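Local coordinates for amidase, hydantoinase/carbamoylase family (Burkholderia ambifaria, PDB 5TP4), which probably hydrolyses N-carbamoyl-L-amino acids or related amides with the help of two zinc ions, at residues 86-91 / 130-135; 268-273 / 293-298. One frame throughout, in Å; residues are numbered along the deposited sequence.

Interaction 1 comes first along the chain. It pairs strand 87-91 with strand 129-133 in parallel, and closes a loop of 38 residues that holds helix 105-121. Interaction 2 opens later and closes a tighter loop of 19 residues, the beta hairpin of strands 269-277 and 288-297. The two follow in series, so neither nests in nor crosses the other. They lie on opposite sides of the chain's centre, with nearest atoms about 17 Å apart. Residues 86-91 and 130-135 build the sheet beside the zinc site. Residues 268-273 and 293-298 belong to the part that meets the second subunit. Strand 212-229 helps join both regions into one branched sheet.

Interaction 1 of 2, residues 86-91 / 130-135; sequences PVLIGS and EIVSWT. With EDO (1,2-ethanediol), chain S.
Pro86 starts the contact by laying its ring against the carboxylate end of Glu130, with Pro86 CG 3.7 Å from Glu130 OE2. The Glu130 chain runs extended beyond CG, which lays its acid alongside the proline ring. There Glu130 OE1 accepts a 2.6 Å hydrogen bond from O2 of a 1,2-ethanediol, probably a crystallisation additive. OE2 forms a salt bridge with Arg76. Val87 O then takes the N-H of Glu130, the first of five backbone bonds between these parallel strands. Leu88 has its CG anti to the backbone N (chi1 -173°), and its two methyls part ways. Leu88 CD1 presses on Val132 CG1 at a tight 3.5 Å and also meets Glu130 CB. Leu88 CD2 approaches Trp134 CZ2 at 4.0 Å. Ile89 bonds to the two residues that flank its partner Ile131: Ile89 N gives to Glu130 O at 2.8 Å with an N-H...O angle of 172°, and Ile89 O accepts from Val132 N. Ile89 and Ile131 share a face packed against helix 105-121, and helix 398-416 also touches Ile89. Gly90 passes close beside Val132, whose CG1 lies 3.5 Å from Gly90 CA. The other methyl, Val132 CG2, sits over the centre of the Trp134 ring, 3.7 Å above its plane. Trp134 NE1 is bonded to Tyr194 OH, which helps fix the ring's rotation. Ser91 ends the pairing, with N bonded to Val132 O and O accepting Trp134 N. Ser91 OG turns to Glu196, and its side chain lies about 5 Å from a zinc ion. The backbone bonds are consistent with a firmly placed strand end just before zinc ligand His92. Glu130 has a cationic partner in Arg76, which would probably favour its ionised form.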
loop_
_atom_site.group_PDB
_atom_site.type_symbol
_atom_site.label_atom_id
_atom_site.label_comp_id
_atom_site.label_asym_id
_atom_site.label_seq_id
_atom_site.Cartn_x
_atom_site.Cartn_y
_atom_site.Cartn_z
ATOM N N PRO B 86 -2.964 -11.519 -48.790
ATOM C CA PRO B 86 -2.586 -10.108 -48.645
ATOM C C PRO B 86 -1.447 -9.893 -47.657
ATOM O O PRO B 86 -1.201 -10.678 -46.737
ATOM C CB PRO B 86 -3.883 -9.460 -48.140
ATOM C CG PRO B 86 -4.557 -10.555 -47.342
ATOM C CD PRO B 86 -4.229 -11.830 -48.101
ATOM N N VAL B 87 -0.761 -8.777 -47.872
ATOM C CA VAL B 87 0.079 -8.164 -46.859
ATOM C C VAL B 87 -0.829 -7.223 -46.084
ATOM O O VAL B 87 -1.487 -6.361 -46.679
ATOM C CB VAL B 87 1.253 -7.415 -47.496
ATOM C CG1 VAL B 87 2.009 -6.615 -46.402
ATOM C CG2 VAL B 87 2.135 -8.398 -48.237
ATOM N N LEU B 88 -0.876 -7.398 -44.765
ATOM C CA LEU B 88 -1.854 -6.724 -43.922
ATOM C C LEU B 88 -1.118 -5.694 -43.086
ATOM O O LEU B 88 -0.100 -6.013 -42.476
ATOM C CB LEU B 88 -2.565 -7.761 -43.047
ATOM C CG LEU B 88 -3.755 -7.507 -42.135
ATOM C CD1 LEU B 88 -4.954 -6.883 -42.864
ATOM C CD2 LEU B 88 -4.129 -8.840 -41.524
ATOM N N ILE B 89 -1.625 -4.463 -43.085
ATOM C CA ILE B 89 -1.132 -3.380 -42.240
ATOM C C ILE B 89 -2.213 -3.121 -41.211
ATOM O O ILE B 89 -3.343 -2.806 -41.586
ATOM C CB ILE B 89 -0.891 -2.103 -43.056
ATOM C CG1 ILE B 89 0.171 -2.323 -44.139
ATOM C CG2 ILE B 89 -0.540 -0.913 -42.131
ATOM C CD1 ILE B 89 0.360 -1.079 -45.024
ATOM N N GLY B 90 -1.894 -3.208 -39.923
ATOM C CA GLY B 90 -2.942 -3.077 -38.933
ATOM C C GLY B 90 -2.524 -2.276 -37.720
ATOM O O GLY B 90 -1.343 -2.016 -37.489
ATOM N N SER B 91 -3.544 -1.888 -36.959
ATOM C CA SER B 91 -3.435 -1.463 -35.568
ATOM C C SER B 91 -4.875 -1.359 -35.061
ATOM O O SER B 91 -5.688 -2.239 -35.384
ATOM C CB SER B 91 -2.643 -0.160 -35.429
ATOM O OG SER B 91 -2.137 -0.046 -34.099
ATOM N N GLU B 130 -4.079 -5.082 -47.409
ATOM C CA GLU B 130 -5.269 -4.814 -46.614
ATOM C C GLU B 130 -4.849 -3.991 -45.415
ATOM O O GLU B 130 -3.739 -4.163 -44.897
ATOM C CB GLU B 130 -5.966 -6.103 -46.174
ATOM C CG GLU B 130 -6.691 -6.791 -47.355
ATOM C CD GLU B 130 -7.445 -8.050 -46.954
ATOM O OE1 GLU B 130 -7.712 -8.214 -45.748
ATOM O OE2 GLU B 130 -7.785 -8.861 -47.839
ATOM N N ILE B 131 -5.709 -3.076 -45.008
ATOM C CA ILE B 131 -5.515 -2.324 -43.777
ATOM C C ILE B 131 -6.580 -2.813 -42.806
ATOM O O ILE B 131 -7.736 -3.016 -43.202
ATOM C CB ILE B 131 -5.650 -0.804 -43.989
ATOM C CG1 ILE B 131 -4.844 -0.311 -45.172
ATOM C CG2 ILE B 131 -5.267 -0.052 -42.730
ATOM C CD1 ILE B 131 -5.381 1.059 -45.563
ATOM N N VAL B 132 -6.200 -3.021 -41.541
ATOM C CA VAL B 132 -7.147 -3.527 -40.556
ATOM C C VAL B 132 -7.102 -2.694 -39.275
ATOM O O VAL B 132 -6.033 -2.252 -38.822
ATOM C CB VAL B 132 -6.908 -5.036 -40.266
ATOM C CG1 VAL B 132 -5.474 -5.303 -39.792
ATOM C CG2 VAL B 132 -7.925 -5.583 -39.281
ATOM N N SER B 133 -8.285 -2.417 -38.734
ATOM C CA SER B 133 -8.422 -1.931 -37.374
ATOM C C SER B 133 -9.105 -3.050 -36.584
ATOM O O SER B 133 -10.259 -3.386 -36.861
ATOM C CB SER B 133 -9.228 -0.624 -37.350
ATOM O OG SER B 133 -9.552 -0.253 -36.019
ATOM N N TRP B 134 -8.399 -3.615 -35.602
ATOM C CA TRP B 134 -8.917 -4.769 -34.866
ATOM C C TRP B 134 -9.871 -4.322 -33.769
ATOM O O TRP B 134 -9.625 -3.320 -33.083
ATOM C CB TRP B 134 -7.776 -5.561 -34.231
ATOM C CG TRP B 134 -6.694 -6.009 -35.182
ATOM C CD1 TRP B 134 -5.447 -5.433 -35.381
ATOM C CD2 TRP B 134 -6.761 -7.139 -36.051
ATOM N NE1 TRP B 134 -4.751 -6.167 -36.330
ATOM C CE2 TRP B 134 -5.542 -7.200 -36.763
ATOM C CE3 TRP B 134 -7.756 -8.090 -36.321
ATOM C CZ2 TRP B 134 -5.272 -8.203 -37.707
ATOM C CZ3 TRP B 134 -7.499 -9.082 -37.257
ATOM C CH2 TRP B 134 -6.265 -9.127 -37.945
ATOM N N THR B 135 -10.946 -5.092 -33.579
ATOM C CA THR B 135 -11.913 -4.783 -32.528
ATOM C C THR B 135 -11.304 -4.894 -31.136
ATOM O O THR B 135 -10.589 -5.853 -30.829
ATOM C CB THR B 135 -13.103 -5.745 -32.629
ATOM O OG1 THR B 135 -13.770 -5.534 -33.874
ATOM C CG2 THR B 135 -14.075 -5.545 -31.467
HETATM C C1 EDO S . -7.457 -12.427 -44.026
HETATM O O1 EDO S . -7.560 -12.949 -45.356
HETATM C C2 EDO S . -7.342 -10.917 -44.104
HETATM O O2 EDO S . -8.565 -10.402 -44.651
#

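Interaction 2 of 2, residues 268-273 / 293-298; sequences GLATIG and VDLRHH
Leu269 and Arg296 form a hydrogen-bonded antiparallel pair: Leu269 N gives to Arg296 O and Arg296 N to Leu269 O, both at 2.9 Å. Leu269 CB stands 4.0 Å from Arg296 CB. Thr271 and Asp294 repeat the pattern. Asp294 N to Thr271 O is the straighter of their two bonds, at 171° against 141° for the return bond. Between them, Ala270 and Leu295 make a non-hydrogen-bonded pair on the other face, where Ala270 CB touches Leu295 CD2 at 3.5 Å. Ile272 CG1 meets Val293 CG2 more loosely. At the far end, Gly268 CA packs by CD2 of the His297 ring at 3.7 Å.

The polar groups lie on the face of Thr271, Asp294 and Arg296, which Leu269 shares. Arg296 bends at chi2 (-121°) and grips Asp294 side-on. Arg296 NE reaches Asp294 OD1 at 2.8 Å and Arg296 NH2 reaches Asp294 OD2 at 2.9 Å, both near the guanidinium plane and both on syn lone pairs. A water bridges Asp294 OD1 and Thr271 OG1. Further out, Trp223 also holds OD2. Arg296 NH1 bonds to Gln219 and salt-bridges the sulfonate of a bound MES molecule, probably from the crystallisation liquor, while Arg243 of the second subunit reaches Thr271 OG1.

The hairpin is placed in its sheet by backbone bonds from Val293, Leu295 and His297 to strand 212-229. Helix 246-262 covers Ala270 and Ile272, and helix 300-321 packs on Leu295 and His297.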
loop_
_atom_site.group_PDB
_atom_site.type_symbol
_atom_site.label_atom_id
_atom_site.label_comp_id
_atom_site.label_asym_id
_atom_site.label_seq_id
_atom_site.Cartn_x
_atom_site.Cartn_y
_atom_site.Cartn_z
ATOM N N GLY B 268 16.678 -7.866 -18.698
ATOM C CA GLY B 268 15.802 -8.169 -17.583
ATOM C C GLY B 268 15.248 -6.891 -16.976
ATOM O O GLY B 268 15.960 -5.898 -16.836
ATOM N N LEU B 269 13.960 -6.925 -16.630
ATOM C CA LEU B 269 13.291 -5.819 -15.944
ATOM C C LEU B 269 12.475 -6.355 -14.781
ATOM O O LEU B 269 11.994 -7.483 -14.824
ATOM C CB LEU B 269 12.328 -5.060 -16.865
ATOM C CG LEU B 269 12.894 -4.580 -18.200
ATOM C CD1 LEU B 269 11.713 -4.060 -19.028
ATOM C CD2 LEU B 269 14.006 -3.505 -18.015
ATOM N N ALA B 270 12.295 -5.530 -13.754
ATOM C CA ALA B 270 11.368 -5.917 -12.701
ATOM C C ALA B 270 10.792 -4.680 -12.047
ATOM O O ALA B 270 11.475 -3.667 -11.878
ATOM C CB ALA B 270 12.017 -6.792 -11.626
ATOM N N THR B 271 9.536 -4.804 -11.643
ATOM C CA THR B 271 8.753 -3.683 -11.154
ATOM C C THR B 271 7.869 -4.175 -10.025
ATOM O O THR B 271 7.106 -5.125 -10.216
ATOM C CB THR B 271 7.863 -3.118 -12.267
ATOM O OG1 THR B 271 8.619 -2.921 -13.468
ATOM C CG2 THR B 271 7.228 -1.801 -11.813
ATOM N N ILE B 272 7.921 -3.501 -8.874
ATOM C CA ILE B 272 6.970 -3.740 -7.802
ATOM C C ILE B 272 5.968 -2.595 -7.898
ATOM O O ILE B 272 6.239 -1.462 -7.474
ATOM C CB ILE B 272 7.643 -3.823 -6.432
ATOM C CG1 ILE B 272 8.571 -5.063 -6.399
ATOM C CG2 ILE B 272 6.572 -3.878 -5.335
ATOM C CD1 ILE B 272 9.411 -5.137 -5.108
ATOM N N GLY B 273 4.832 -2.886 -8.513
ATOM C CA GLY B 273 3.834 -1.869 -8.795
ATOM C C GLY B 273 2.735 -1.716 -7.765
ATOM O O GLY B 273 2.098 -0.662 -7.701
ATOM N N VAL B 293 5.045 -8.374 -8.142
ATOM C CA VAL B 293 6.254 -8.266 -8.946
ATOM C C VAL B 293 5.876 -8.489 -10.398
ATOM O O VAL B 293 5.206 -9.472 -10.723
ATOM C CB VAL B 293 7.338 -9.284 -8.527
ATOM C CG1 VAL B 293 8.530 -9.104 -9.395
ATOM C CG2 VAL B 293 7.759 -9.057 -7.071
ATOM N N ASP B 294 6.307 -7.574 -11.265
ATOM C CA ASP B 294 6.253 -7.740 -12.713
ATOM C C ASP B 294 7.685 -7.990 -13.175
ATOM O O ASP B 294 8.557 -7.137 -12.974
ATOM C CB ASP B 294 5.644 -6.483 -13.345
ATOM C CG ASP B 294 5.635 -6.494 -14.881
ATOM O OD1 ASP B 294 6.716 -6.529 -15.489
ATOM O OD2 ASP B 294 4.526 -6.375 -15.459
ATOM N N LEU B 295 7.933 -9.164 -13.761
ATOM C CA LEU B 295 9.255 -9.570 -14.246
ATOM C C LEU B 295 9.239 -9.685 -15.760
ATOM O O LEU B 295 8.309 -10.265 -16.319
ATOM C CB LEU B 295 9.663 -10.946 -13.711
ATOM C CG LEU B 295 10.033 -11.154 -12.260
ATOM C CD1 LEU B 295 10.447 -12.630 -12.114
ATOM C CD2 LEU B 295 11.175 -10.226 -11.882
ATOM N N ARG B 296 10.276 -9.180 -16.422
ATOM C CA ARG B 296 10.358 -9.267 -17.879
ATOM C C ARG B 296 11.742 -9.704 -18.311
ATOM O O ARG B 296 12.742 -9.403 -17.656
ATOM C CB ARG B 296 10.066 -7.945 -18.554
ATOM C CG ARG B 296 8.922 -7.226 -17.932
ATOM C CD ARG B 296 7.847 -6.974 -18.912
ATOM N NE ARG B 296 6.600 -6.573 -18.268
ATOM C CZ ARG B 296 5.548 -6.118 -18.930
ATOM N NH1 ARG B 296 5.614 -5.981 -20.269
ATOM N NH2 ARG B 296 4.439 -5.821 -18.267
ATOM N N HIS B 297 11.786 -10.389 -19.452
ATOM C CA HIS B 297 13.052 -10.648 -20.125
ATOM C C HIS B 297 12.725 -10.881 -21.593
ATOM O O HIS B 297 11.558 -10.961 -21.981
ATOM C CB HIS B 297 13.803 -11.844 -19.509
ATOM C CG HIS B 297 15.282 -11.837 -19.778
ATOM N ND1 HIS B 297 15.815 -12.183 -21.003
ATOM C CD2 HIS B 297 16.338 -11.554 -18.974
ATOM C CE1 HIS B 297 17.136 -12.106 -20.945
ATOM N NE2 HIS B 297 17.480 -11.708 -19.730
ATOM N N HIS B 298 13.759 -10.924 -22.420
ATOM C CA HIS B 298 13.528 -11.300 -23.813
ATOM C C HIS B 298 13.272 -12.793 -23.967
ATOM O O HIS B 298 12.707 -13.215 -24.981
ATOM C CB HIS B 298 14.729 -10.914 -24.680
ATOM C CG HIS B 298 14.896 -9.438 -24.858
ATOM N ND1 HIS B 298 15.653 -8.895 -25.876
ATOM C CD2 HIS B 298 14.406 -8.391 -24.150
ATOM C CE1 HIS B 298 15.628 -7.577 -25.781
ATOM N NE2 HIS B 298 14.876 -7.244 -24.744
HETATM O O HOH W 1 8.926 -4.975 -15.077
#